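Local coordinates for protein acetyl-CoA acetyltransferase (Mycobacterium smegmatis, PDB 4EGV) that probably has acyltransferase activity, being a monomeric thiolase-like protein that carries an additional C-terminal domain, at residues E133-L138 with M277-S282; L307-D312 with V445-K450; T456-T461 with I474-D479. All blocks are in the same frame, centred on the assembly; numbering follows the deposited sequence.

Interaction 1: residues E133-L138 with M277-S282; sequences ENDVVL and MMSVES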
ATOM      1  N   GLU A 133     -17.442 -17.523 -14.525  1.00 48.94           N
ATOM      2  CA  GLU A 133     -17.112 -17.911 -13.160  1.00 49.12           C
ATOM      3  C   GLU A 133     -18.061 -17.341 -12.109  1.00 47.82           C
ATOM      4  O   GLU A 133     -18.679 -18.092 -11.355  1.00 47.27           O
ATOM      5  CB  GLU A 133     -15.671 -17.513 -12.829  1.00 49.94           C
ATOM      6  N   ASN A 134     -18.167 -16.017 -12.046  1.00 46.86           N
ATOM      7  CA  ASN A 134     -18.909 -15.396 -10.994  1.00 45.98           C
ATOM      8  C   ASN A 134     -19.786 -14.317 -11.599  1.00 45.43           C
ATOM      9  O   ASN A 134     -19.561 -13.945 -12.723  1.00 44.97           O
ATOM     10  CB  ASN A 134     -17.937 -14.851  -9.955  1.00 46.27           C
ATOM     11  CG  ASN A 134     -17.310 -15.923  -9.127  1.00 44.95           C
ATOM     12  OD1 ASN A 134     -17.869 -16.355  -8.185  1.00 43.87           O
ATOM     13  ND2 ASN A 134     -16.141 -16.349  -9.496  1.00 44.72           N
ATOM     14  N   ASP A 135     -20.783 -13.838 -10.867  1.00 45.12           N
ATOM     15  CA  ASP A 135     -21.751 -12.864 -11.373  1.00 45.15           C
ATOM     16  C   ASP A 135     -21.961 -11.646 -10.481  1.00 43.57           C
ATOM     17  O   ASP A 135     -22.001 -10.559 -10.906  1.00 43.14           O
ATOM     18  CB  ASP A 135     -23.103 -13.530 -11.606  1.00 46.32           C
ATOM     19  CG  ASP A 135     -23.129 -14.435 -12.803  1.00 49.36           C
ATOM     20  OD1 ASP A 135     -22.811 -14.010 -13.888  1.00 50.04           O
ATOM     21  OD2 ASP A 135     -23.486 -15.574 -12.656  1.00 51.52           O
ATOM     22  N   VAL A 136     -22.140 -11.865  -9.224  1.00 41.89           N
ATOM     23  CA  VAL A 136     -22.206 -10.809  -8.212  1.00 39.97           C
ATOM     24  C   VAL A 136     -21.293 -11.091  -7.018  1.00 38.71           C
ATOM     25  O   VAL A 136     -21.420 -12.103  -6.336  1.00 37.74           O
ATOM     26  CB  VAL A 136     -23.635 -10.551  -7.712  1.00 39.99           C
ATOM     27  CG1 VAL A 136     -23.686  -9.317  -6.818  1.00 38.53           C
ATOM     28  CG2 VAL A 136     -24.580 -10.420  -8.865  1.00 39.64           C
ATOM     29  N   VAL A 137     -20.376 -10.173  -6.776  1.00 37.06           N
ATOM     30  CA  VAL A 137     -19.384 -10.360  -5.763  1.00 35.65           C
ATOM     31  C   VAL A 137     -19.399  -9.187  -4.799  1.00 34.00           C
ATOM     32  O   VAL A 137     -19.548  -8.060  -5.193  1.00 33.22           O
ATOM     33  CB  VAL A 137     -17.978 -10.502  -6.412  1.00 36.16           C
ATOM     34  CG1 VAL A 137     -16.845 -10.613  -5.349  1.00 36.30           C
ATOM     35  CG2 VAL A 137     -17.947 -11.676  -7.379  1.00 35.32           C
ATOM     36  N   LEU A 138     -19.245  -9.480  -3.522  1.00 32.53           N
ATOM     37  CA  LEU A 138     -19.064  -8.467  -2.483  1.00 30.92           C
ATOM     38  C   LEU A 138     -17.706  -8.603  -1.805  1.00 30.06           C
ATOM     39  O   LEU A 138     -17.349  -9.645  -1.317  1.00 29.14           O
ATOM     40  CB  LEU A 138     -20.192  -8.515  -1.426  1.00 30.91           C
ATOM     41  CG  LEU A 138     -20.172  -7.404  -0.363  1.00 30.28           C
ATOM     42  CD1 LEU A 138     -20.327  -6.023  -1.030  1.00 29.95           C
ATOM     43  CD2 LEU A 138     -21.221  -7.586   0.696  1.00 26.65           C
HETATM   44  N   MSE A 277     -19.631  -5.472  -6.866  1.00 35.20           N
HETATM   45  CA  MSE A 277     -19.203  -5.614  -8.238  1.00 38.15           C
HETATM   46  C   MSE A 277     -20.037  -6.659  -8.932  1.00 38.58           C
HETATM   47  O   MSE A 277     -20.471  -7.625  -8.321  1.00 38.29           O
HETATM   48  CB  MSE A 277     -17.777  -6.072  -8.225  1.00 39.30           C
HETATM   49  CG  MSE A 277     -17.036  -5.915  -9.544  1.00 46.41           C
HETATM   50 SE   MSE A 277     -15.143  -6.544  -9.399  1.00 58.91          SE
HETATM   51  CE  MSE A 277     -14.823  -6.007  -7.556  1.00 58.73           C
HETATM   52  N   MSE A 278     -20.239  -6.476 -10.225  1.00 39.65           N
HETATM   53  CA  MSE A 278     -21.207  -7.263 -10.989  1.00 40.46           C
HETATM   54  C   MSE A 278     -20.851  -7.288 -12.466  1.00 40.30           C
HETATM   55  O   MSE A 278     -20.125  -6.443 -12.947  1.00 39.64           O
HETATM   56  CB  MSE A 278     -22.578  -6.591 -10.909  1.00 40.59           C
HETATM   57  CG  MSE A 278     -23.555  -7.098  -9.931  1.00 43.93           C
HETATM   58 SE   MSE A 278     -25.140  -5.906  -9.869  1.00 46.46          SE
HETATM   59  CE  MSE A 278     -24.506  -4.657 -11.171  1.00 50.53           C
ATOM     60  N   SER A 279     -21.433  -8.239 -13.188  1.00 40.80           N
ATOM     61  CA  SER A 279     -21.489  -8.197 -14.627  1.00 40.75           C
ATOM     62  C   SER A 279     -22.512  -7.164 -15.005  1.00 41.33           C
ATOM     63  O   SER A 279     -23.491  -6.978 -14.330  1.00 41.24           O
ATOM     64  CB  SER A 279     -21.846  -9.563 -15.201  1.00 40.57           C
ATOM     65  OG  SER A 279     -23.087 -10.021 -14.745  1.00 39.00           O
ATOM     66  N   VAL A 280     -22.263  -6.475 -16.093  1.00 42.31           N
ATOM     67  CA  VAL A 280     -23.204  -5.535 -16.680  1.00 43.48           C
ATOM     68  C   VAL A 280     -24.617  -6.153 -16.903  1.00 44.18           C
ATOM     69  O   VAL A 280     -25.636  -5.486 -16.748  1.00 43.85           O
ATOM     70  CB  VAL A 280     -22.503  -4.905 -17.934  1.00 43.61           C
ATOM     71  CG1 VAL A 280     -23.397  -4.679 -19.128  1.00 43.91           C
ATOM     72  CG2 VAL A 280     -21.709  -3.683 -17.533  1.00 43.57           C
ATOM     73  N   GLU A 281     -24.656  -7.437 -17.218  1.00 45.36           N
ATOM     74  CA  GLU A 281     -25.872  -8.204 -17.313  1.00 47.23           C
ATOM     75  C   GLU A 281     -26.615  -8.331 -15.995  1.00 47.12           C
ATOM     76  O   GLU A 281     -27.824  -8.205 -15.946  1.00 47.20           O
ATOM     77  CB  GLU A 281     -25.548  -9.585 -17.831  1.00 48.10           C
ATOM     78  CG  GLU A 281     -26.750 -10.484 -18.052  1.00 53.00           C
ATOM     79  CD  GLU A 281     -26.357 -11.923 -18.408  1.00 59.46           C
ATOM     80  OE1 GLU A 281     -25.180 -12.345 -18.205  1.00 61.48           O
ATOM     81  OE2 GLU A 281     -27.233 -12.642 -18.910  1.00 60.55           O
ATOM     82  N   SER A 282     -25.902  -8.599 -14.920  1.00 47.30           N
ATOM     83  CA  SER A 282     -26.528  -8.562 -13.600  1.00 47.26           C
ATOM     84  C   SER A 282     -26.982  -7.165 -13.168  1.00 47.22           C
ATOM     85  O   SER A 282     -27.987  -7.014 -12.497  1.00 47.01           O
ATOM     86  CB  SER A 282     -25.611  -9.154 -12.547  1.00 46.96           C
ATOM     87  OG  SER A 282     -25.393 -10.514 -12.771  1.00 45.63           O
TER

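Interaction 2: residues L307-D312 with V445-K450; sequences LLERAD and VAITEK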
ATOM      1  N   LEU A 307      13.866  -8.669   0.451  1.00 54.55           N
ATOM      2  CA  LEU A 307      14.566  -7.440   0.610  1.00 54.58           C
ATOM      3  C   LEU A 307      16.044  -7.530   0.323  1.00 54.78           C
ATOM      4  O   LEU A 307      16.538  -6.774  -0.370  1.00 55.31           O
ATOM      5  CB  LEU A 307      14.271  -6.829   1.969  1.00 54.36           C
ATOM      6  CG  LEU A 307      14.996  -5.550   2.296  1.00 53.92           C
ATOM      7  CD1 LEU A 307      14.692  -4.536   1.282  1.00 53.98           C
ATOM      8  CD2 LEU A 307      14.584  -5.089   3.648  1.00 54.19           C
ATOM      9  N   LEU A 308      16.799  -8.452   0.789  1.00 54.52           N
ATOM     10  CA  LEU A 308      18.224  -8.344   0.487  1.00 54.27           C
ATOM     11  C   LEU A 308      18.713  -8.804  -0.913  1.00 53.99           C
ATOM     12  O   LEU A 308      19.901  -8.741  -1.213  1.00 53.78           O
ATOM     13  CB  LEU A 308      18.911  -9.156   1.531  1.00 54.40           C
ATOM     14  CG  LEU A 308      19.367  -8.614   2.878  1.00 54.57           C
ATOM     15  CD1 LEU A 308      19.540  -7.135   3.047  1.00 54.14           C
ATOM     16  CD2 LEU A 308      18.884  -9.402   4.077  1.00 54.79           C
ATOM     17  N   GLU A 309      17.801  -9.305  -1.738  1.00 53.69           N
ATOM     18  CA  GLU A 309      18.124  -9.795  -3.077  1.00 53.29           C
ATOM     19  C   GLU A 309      17.984  -8.683  -4.126  1.00 52.33           C
ATOM     20  O   GLU A 309      18.530  -8.786  -5.218  1.00 51.91           O
ATOM     21  CB  GLU A 309      17.210 -10.981  -3.440  1.00 53.76           C
ATOM     22  CG  GLU A 309      17.581 -12.345  -2.809  1.00 56.85           C
ATOM     23  CD  GLU A 309      16.494 -13.459  -2.983  1.00 61.22           C
ATOM     24  OE1 GLU A 309      15.442 -13.255  -3.668  1.00 62.51           O
ATOM     25  OE2 GLU A 309      16.709 -14.565  -2.420  1.00 62.35           O
ATOM     26  N   ARG A 310      17.253  -7.623  -3.774  1.00 51.61           N
ATOM     27  CA  ARG A 310      16.883  -6.529  -4.695  1.00 50.74           C
ATOM     28  C   ARG A 310      18.079  -5.754  -5.211  1.00 50.60           C
ATOM     29  O   ARG A 310      18.968  -5.398  -4.436  1.00 50.59           O
ATOM     30  CB  ARG A 310      15.883  -5.554  -4.046  1.00 50.26           C
ATOM     31  CG  ARG A 310      14.600  -6.185  -3.675  1.00 48.70           C
ATOM     32  CD  ARG A 310      13.638  -5.251  -3.021  1.00 45.26           C
ATOM     33  NE  ARG A 310      12.557  -6.050  -2.451  1.00 41.84           N
ATOM     34  CZ  ARG A 310      11.593  -5.606  -1.665  1.00 39.54           C
ATOM     35  NH1 ARG A 310      11.507  -4.318  -1.340  1.00 37.23           N
ATOM     36  NH2 ARG A 310      10.714  -6.479  -1.224  1.00 38.37           N
ATOM     37  N   ALA A 311      18.077  -5.488  -6.519  1.00 50.48           N
ATOM     38  CA  ALA A 311      19.169  -4.790  -7.201  1.00 50.44           C
ATOM     39  C   ALA A 311      19.456  -3.423  -6.541  1.00 50.45           C
ATOM     40  O   ALA A 311      20.595  -3.052  -6.288  1.00 49.49           O
ATOM     41  CB  ALA A 311      18.868  -4.657  -8.689  1.00 49.74           C
ATOM     42  N   ASP A 312      18.394  -2.691  -6.244  1.00 50.96           N
ATOM     43  CA  ASP A 312      18.502  -1.442  -5.526  1.00 51.22           C
ATOM     44  C   ASP A 312      17.525  -1.473  -4.361  1.00 50.25           C
ATOM     45  O   ASP A 312      16.329  -1.537  -4.563  1.00 50.19           O
ATOM     46  CB  ASP A 312      18.163  -0.293  -6.455  1.00 52.11           C
ATOM     47  CG  ASP A 312      18.654   1.049  -5.935  1.00 54.83           C
ATOM     48  OD1 ASP A 312      19.180   1.108  -4.791  1.00 55.63           O
ATOM     49  OD2 ASP A 312      18.511   2.056  -6.676  1.00 57.77           O
ATOM     50  N   VAL A 445      21.178 -10.170  -6.040  1.00 63.60           N
ATOM     51  CA  VAL A 445      22.384  -9.816  -5.263  1.00 62.58           C
ATOM     52  C   VAL A 445      22.663 -10.914  -4.227  1.00 62.23           C
ATOM     53  O   VAL A 445      21.729 -11.471  -3.639  1.00 61.88           O
ATOM     54  CB  VAL A 445      22.239  -8.425  -4.579  1.00 62.40           C
ATOM     55  CG1 VAL A 445      23.429  -8.086  -3.722  1.00 62.28           C
ATOM     56  CG2 VAL A 445      22.002  -7.336  -5.583  1.00 61.74           C
ATOM     57  N   ALA A 446      23.943 -11.244  -4.047  1.00 61.96           N
ATOM     58  CA  ALA A 446      24.352 -12.374  -3.208  1.00 61.88           C
ATOM     59  C   ALA A 446      24.414 -11.976  -1.733  1.00 61.62           C
ATOM     60  O   ALA A 446      24.730 -10.843  -1.415  1.00 61.38           O
ATOM     61  CB  ALA A 446      25.690 -12.946  -3.685  1.00 61.81           C
ATOM     62  N   ILE A 447      24.080 -12.911  -0.848  1.00 61.52           N
ATOM     63  CA  ILE A 447      24.040 -12.678   0.603  1.00 61.52           C
ATOM     64  C   ILE A 447      25.050 -13.616   1.305  1.00 61.76           C
ATOM     65  O   ILE A 447      25.125 -14.812   1.004  1.00 61.23           O
ATOM     66  CB  ILE A 447      22.594 -12.902   1.204  1.00 61.34           C
ATOM     67  CG1 ILE A 447      21.529 -12.145   0.401  1.00 60.97           C
ATOM     68  CG2 ILE A 447      22.536 -12.488   2.673  1.00 60.63           C
ATOM     69  CD1 ILE A 447      20.218 -12.879   0.267  1.00 60.24           C
ATOM     70  N   THR A 448      25.846 -13.056   2.206  1.00 62.11           N
ATOM     71  CA  THR A 448      26.648 -13.854   3.109  1.00 62.74           C
ATOM     72  C   THR A 448      26.005 -13.706   4.476  1.00 63.40           C
ATOM     73  O   THR A 448      26.106 -12.642   5.094  1.00 63.41           O
ATOM     74  CB  THR A 448      28.113 -13.351   3.183  1.00 62.79           C
ATOM     75  OG1 THR A 448      28.575 -13.002   1.870  1.00 62.05           O
ATOM     76  CG2 THR A 448      29.042 -14.416   3.805  1.00 62.22           C
ATOM     77  N   GLU A 449      25.328 -14.757   4.942  1.00 64.28           N
ATOM     78  CA  GLU A 449      24.627 -14.693   6.230  1.00 65.18           C
ATOM     79  C   GLU A 449      25.596 -14.453   7.397  1.00 65.16           C
ATOM     80  O   GLU A 449      25.366 -13.552   8.197  1.00 65.07           O
ATOM     81  CB  GLU A 449      23.702 -15.911   6.448  1.00 65.39           C
ATOM     82  CG  GLU A 449      22.593 -16.045   5.385  1.00 67.60           C
ATOM     83  CD  GLU A 449      21.489 -17.063   5.741  1.00 70.27           C
ATOM     84  OE1 GLU A 449      21.742 -18.286   5.765  1.00 70.34           O
ATOM     85  OE2 GLU A 449      20.344 -16.650   5.975  1.00 70.73           O
ATOM     86  N   LYS A 450      26.691 -15.220   7.455  1.00 65.32           N
ATOM     87  CA  LYS A 450      27.668 -15.124   8.548  1.00 65.27           C
ATOM     88  C   LYS A 450      28.890 -14.287   8.182  1.00 64.52           C
ATOM     89  O   LYS A 450      29.970 -14.808   8.034  1.00 64.18           O
ATOM     90  CB  LYS A 450      28.123 -16.520   8.967  1.00 65.80           C
ATOM     91  CG  LYS A 450      27.013 -17.437   9.448  1.00 67.52           C
ATOM     92  CD  LYS A 450      27.623 -18.674  10.089  1.00 70.71           C
ATOM     93  CE  LYS A 450      26.607 -19.427  10.949  1.00 71.67           C
ATOM     94  NZ  LYS A 450      26.031 -20.550  10.182  1.00 71.41           N
TER

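Interaction 3: residues T456-T461 with I474-D479; sequences TIETYT and IGRLDD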
ATOM      1  N   THR A 456      31.271  -2.125   3.821  1.00 54.79           N
ATOM      2  CA  THR A 456      30.741  -0.773   3.587  1.00 53.52           C
ATOM      3  C   THR A 456      29.243  -0.729   3.947  1.00 52.04           C
ATOM      4  O   THR A 456      28.495  -1.669   3.672  1.00 51.46           O
ATOM      5  CB  THR A 456      30.982  -0.325   2.081  1.00 53.99           C
ATOM      6  OG1 THR A 456      32.375  -0.427   1.758  1.00 53.19           O
ATOM      7  CG2 THR A 456      30.494   1.130   1.790  1.00 54.66           C
ATOM      8  N   ILE A 457      28.828   0.364   4.585  1.00 50.45           N
ATOM      9  CA  ILE A 457      27.419   0.617   4.873  1.00 48.73           C
ATOM     10  C   ILE A 457      26.658   0.947   3.569  1.00 48.18           C
ATOM     11  O   ILE A 457      27.012   1.888   2.863  1.00 47.85           O
ATOM     12  CB  ILE A 457      27.273   1.736   5.901  1.00 48.22           C
ATOM     13  CG1 ILE A 457      27.822   1.271   7.243  1.00 47.09           C
ATOM     14  CG2 ILE A 457      25.838   2.124   6.039  1.00 48.09           C
ATOM     15  CD1 ILE A 457      27.834   2.317   8.303  1.00 44.42           C
ATOM     16  N   GLU A 458      25.639   0.155   3.228  1.00 47.28           N
ATOM     17  CA  GLU A 458      24.817   0.488   2.066  1.00 46.47           C
ATOM     18  C   GLU A 458      23.575   1.256   2.503  1.00 45.21           C
ATOM     19  O   GLU A 458      23.180   2.232   1.867  1.00 45.04           O
ATOM     20  CB  GLU A 458      24.459  -0.753   1.234  1.00 46.69           C
ATOM     21  CG  GLU A 458      23.966  -0.394  -0.162  1.00 48.09           C
ATOM     22  CD  GLU A 458      23.493  -1.579  -0.969  1.00 49.05           C
ATOM     23  OE1 GLU A 458      23.672  -2.719  -0.512  1.00 49.28           O
ATOM     24  OE2 GLU A 458      22.922  -1.373  -2.053  1.00 48.47           O
ATOM     25  N   THR A 459      22.990   0.798   3.604  1.00 43.80           N
ATOM     26  CA  THR A 459      21.858   1.457   4.240  1.00 42.28           C
ATOM     27  C   THR A 459      21.778   1.074   5.730  1.00 41.23           C
ATOM     28  O   THR A 459      22.473   0.187   6.207  1.00 40.29           O
ATOM     29  CB  THR A 459      20.549   1.194   3.472  1.00 42.13           C
ATOM     30  OG1 THR A 459      19.490   1.982   4.020  1.00 41.09           O
ATOM     31  CG2 THR A 459      20.194  -0.264   3.501  1.00 42.36           C
ATOM     32  N   TYR A 460      20.935   1.786   6.455  1.00 40.36           N
ATOM     33  CA  TYR A 460      20.922   1.762   7.900  1.00 39.39           C
ATOM     34  C   TYR A 460      19.569   2.258   8.409  1.00 38.94           C
ATOM     35  O   TYR A 460      18.802   2.931   7.708  1.00 38.14           O
ATOM     36  CB  TYR A 460      22.042   2.671   8.454  1.00 39.12           C
ATOM     37  CG  TYR A 460      21.819   4.151   8.180  1.00 38.91           C
ATOM     38  CD1 TYR A 460      21.259   4.990   9.147  1.00 38.26           C
ATOM     39  CD2 TYR A 460      22.156   4.707   6.943  1.00 39.03           C
ATOM     40  CE1 TYR A 460      21.036   6.336   8.898  1.00 38.01           C
ATOM     41  CE2 TYR A 460      21.940   6.065   6.678  1.00 39.56           C
ATOM     42  CZ  TYR A 460      21.378   6.880   7.670  1.00 38.36           C
ATOM     43  OH  TYR A 460      21.156   8.217   7.416  1.00 36.64           O
ATOM     44  N   THR A 461      19.289   1.920   9.652  1.00 38.83           N
ATOM     45  CA  THR A 461      18.287   2.643  10.411  1.00 38.82           C
ATOM     46  C   THR A 461      18.675   2.643  11.896  1.00 38.88           C
ATOM     47  O   THR A 461      19.602   1.937  12.293  1.00 38.15           O
ATOM     48  CB  THR A 461      16.867   2.074  10.145  1.00 38.94           C
ATOM     49  OG1 THR A 461      15.883   2.874  10.811  1.00 37.54           O
ATOM     50  CG2 THR A 461      16.775   0.625  10.547  1.00 37.99           C
ATOM     51  N   ILE A 474      22.527  -2.680   6.678  1.00 44.14           N
ATOM     52  CA  ILE A 474      22.822  -3.558   5.554  1.00 44.80           C
ATOM     53  C   ILE A 474      24.139  -3.095   4.970  1.00 45.79           C
ATOM     54  O   ILE A 474      24.297  -1.933   4.630  1.00 45.11           O
ATOM     55  CB  ILE A 474      21.735  -3.519   4.478  1.00 44.80           C
ATOM     56  CG1 ILE A 474      20.429  -4.135   4.980  1.00 43.23           C
ATOM     57  CG2 ILE A 474      22.195  -4.246   3.220  1.00 44.45           C
ATOM     58  CD1 ILE A 474      19.225  -3.668   4.250  1.00 38.84           C
ATOM     59  N   GLY A 475      25.046  -4.027   4.820  1.00 47.32           N
ATOM     60  CA  GLY A 475      26.359  -3.741   4.304  1.00 50.20           C
ATOM     61  C   GLY A 475      26.781  -4.511   3.091  1.00 51.97           C
ATOM     62  O   GLY A 475      26.100  -5.355   2.611  1.00 51.87           O
ATOM     63  N   ARG A 476      27.938  -4.175   2.593  1.00 54.26           N
ATOM     64  CA  ARG A 476      28.468  -4.786   1.418  1.00 56.41           C
ATOM     65  C   ARG A 476      29.799  -5.263   1.855  1.00 57.96           C
ATOM     66  O   ARG A 476      30.417  -4.635   2.661  1.00 58.71           O
ATOM     67  CB  ARG A 476      28.748  -3.703   0.412  1.00 56.36           C
ATOM     68  CG  ARG A 476      27.848  -3.573  -0.740  1.00 56.34           C
ATOM     69  CD  ARG A 476      27.047  -4.764  -1.075  1.00 55.43           C
ATOM     70  NE  ARG A 476      25.973  -4.285  -1.904  1.00 56.04           N
ATOM     71  CZ  ARG A 476      25.776  -4.632  -3.153  1.00 55.71           C
ATOM     72  NH1 ARG A 476      26.545  -5.527  -3.718  1.00 56.34           N
ATOM     73  NH2 ARG A 476      24.811  -4.091  -3.825  1.00 53.42           N
ATOM     74  N   LEU A 477      30.309  -6.330   1.289  1.00 59.33           N
ATOM     75  CA  LEU A 477      31.720  -6.611   1.485  1.00 60.82           C
ATOM     76  C   LEU A 477      32.607  -6.216   0.302  1.00 62.01           C
ATOM     77  O   LEU A 477      32.202  -5.492  -0.586  1.00 62.05           O
ATOM     78  CB  LEU A 477      31.925  -8.063   1.808  1.00 60.02           C
ATOM     79  CG  LEU A 477      31.358  -8.449   3.135  1.00 59.40           C
ATOM     80  CD1 LEU A 477      31.241  -9.897   3.144  1.00 58.68           C
ATOM     81  CD2 LEU A 477      32.270  -8.003   4.189  1.00 59.03           C
ATOM     82  N   ASP A 478      33.830  -6.717   0.307  1.00 63.26           N
ATOM     83  CA  ASP A 478      34.717  -6.577  -0.814  1.00 63.97           C
ATOM     84  C   ASP A 478      34.209  -7.494  -1.917  1.00 63.46           C
ATOM     85  O   ASP A 478      34.067  -7.102  -3.042  1.00 63.17           O
ATOM     86  CB  ASP A 478      36.117  -6.964  -0.390  1.00 64.80           C
ATOM     87  CG  ASP A 478      36.708  -6.018   0.625  1.00 66.94           C
ATOM     88  OD1 ASP A 478      36.407  -4.830   0.571  1.00 67.68           O
ATOM     89  OD2 ASP A 478      37.498  -6.461   1.470  1.00 68.68           O
ATOM     90  N   ASP A 479      33.927  -8.727  -1.561  1.00 62.65           N
ATOM     91  CA  ASP A 479      33.246  -9.693  -2.422  1.00 61.80           C
ATOM     92  C   ASP A 479      31.991  -9.124  -3.158  1.00 61.49           C
ATOM     93  O   ASP A 479      31.562  -9.657  -4.170  1.00 61.27           O
ATOM     94  CB  ASP A 479      32.861 -10.838  -1.451  1.00 62.03           C
ATOM     95  CG  ASP A 479      32.651 -12.212  -2.112  1.00 62.30           C
ATOM     96  OD1 ASP A 479      32.960 -12.464  -3.297  1.00 62.12           O
ATOM     97  OD2 ASP A 479      32.166 -13.087  -1.374  1.00 61.49           O
TER

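Interaction 1: residues E133-L138 with M277-S282
Strand segments 136-138 and 277-279 run antiparallel, their axes 4.9 Å apart at closest approach and 171° between directions, as neighbours in the large mixed sheet of the thiolase fold. Val137 and Met277 form the hydrogen-bonded pair: Val137 N gives a nearly straight bond to Met277 O (3.0 Å), and Met277 N returns one to Val137 O (3.1 Å). Their side chains share a face of the sheet, where helix 117-130 lays Phe125 against Val137. On the other face sit Val136 and Met278, the non-hydrogen-bonded pair. These two side chains lie alongside each other and point the same way; Val136 puts both methyls against Met278 CG, the nearer being CG2 at 3.6 Å. Beyond CG, Met278, a selenomethionine like Met277, leads away from the neighbouring segment towards Val23 of strand 20-29. Where the strand pairing ends, Ser279 N makes a weak bond to Asp135 O (3.3 Å), and the chain turns at once into helix 280-286. Ser279 is the N-cap of that helix. Its OG, held between the backbone N and the carbonyl carbon (chi1 60°), accepts from Ser282 N at 3.2 Å and from Ser282 OG at 3.1 Å.

Interaction 2: residues L307-D312 with V445-K450
Val445 fits against the turning backbone of Leu308-Ala311, so that a loop of the additional C-terminal domain meets the loop between strand 294-303 and helix 317-330. Neither segment has regular structure, and their closest CA atoms belong to Glu309 and Val445, 4.8 Å apart. This end is the tighter one. Val445 N donates to Glu309 O (3.1 Å, 161° at the hydrogen), approaching well to one side of the carbonyl direction, with a C=O...N angle of 131°. The valine side chain points toward the loop; CG2, turned beside its own backbone N, lies 3.8 Å from Arg310 O and reaches the CA of Ala311. Arg482 of strand 482-487 adds to the grip, its NH1 bonding to both Leu308 O and Arg310 O and its side chain touching Val445. Two residues on, the packing is thinner. Ile447 offers CG1 to Leu308 CB at 4.1 Å and CD1 to Glu309 CG at 4.1 Å, the glutamate chain crossing the isoleucine at about a right angle. Glu309 and Ile447 are both partly exposed. Between the segments the one hydrogen bond uses Glu309 O, and the touching side-chain atoms are aliphatic carbons. Such a join needs no charged side chain between the two loops, and its direct contacts should therefore depend little on ionisation.

Interaction 3: residues T456-T461 with I474-D479
Thr456 pairs with Arg476 through two backbone bonds, Thr456 N to Arg476 O (2.9 Å) and Arg476 N to Thr456 O (2.8 Å). Ile457 stands opposite Gly475 as a non-hydrogen-bonded pair, its side chain on the other face of the sheet from those of Thr456 and Arg476, and its backbone bonds to Gly503 and Ala504. At Glu458 the register slips by one: Glu458 N (2.9 Å) and Thr459 N (3.2 Å) both donate to Ile474 O. This is a classic beta bulge, set in the hairpin of strands 453-463 and 470-476 within the five-stranded antiparallel sheet of the additional C-terminal domain. With CG anti to the backbone N (chi1 -163°), the extended Glu458 chain carries OE1 to Arg476 NE, 3.1 Å away in a salt bridge. OE1 lies near the guanidinium plane, whereas NE comes from above the carboxylate, the two planes being 49° apart; Arg482 NE is a second salt-bridge partner of OE1. Thr459 O accepts from Ile474 N. Thr459 CG2 lies alongside the Ile474 side chain, 3.6 Å from Ile474 CD1, while Thr459 OG1, anti to the backbone N, bonds to Leu197 O of helix 191-206.

From the N terminus, interaction 1 comes first: strand 136-143 meets the end of strand 271-279, closing a loop of 138 residues inside the large mixed sheet. Interaction 2 opens only after that and spans 132 residues, tying the loop after strand 294-303 to the additional C-terminal domain. Interaction 3 follows with a short closure of 12 residues, a hairpin within that domain. The three stand in series, none nesting or crossing. Interactions 1 and 3 lie on opposite sides of the chain's centre, their centres about 51 Å apart. Interactions 2 and 3 are neighbours, centres about 10 Å apart, and touch where Leu308 CD1 packs on Ile474 CG1 at 3.7 Å.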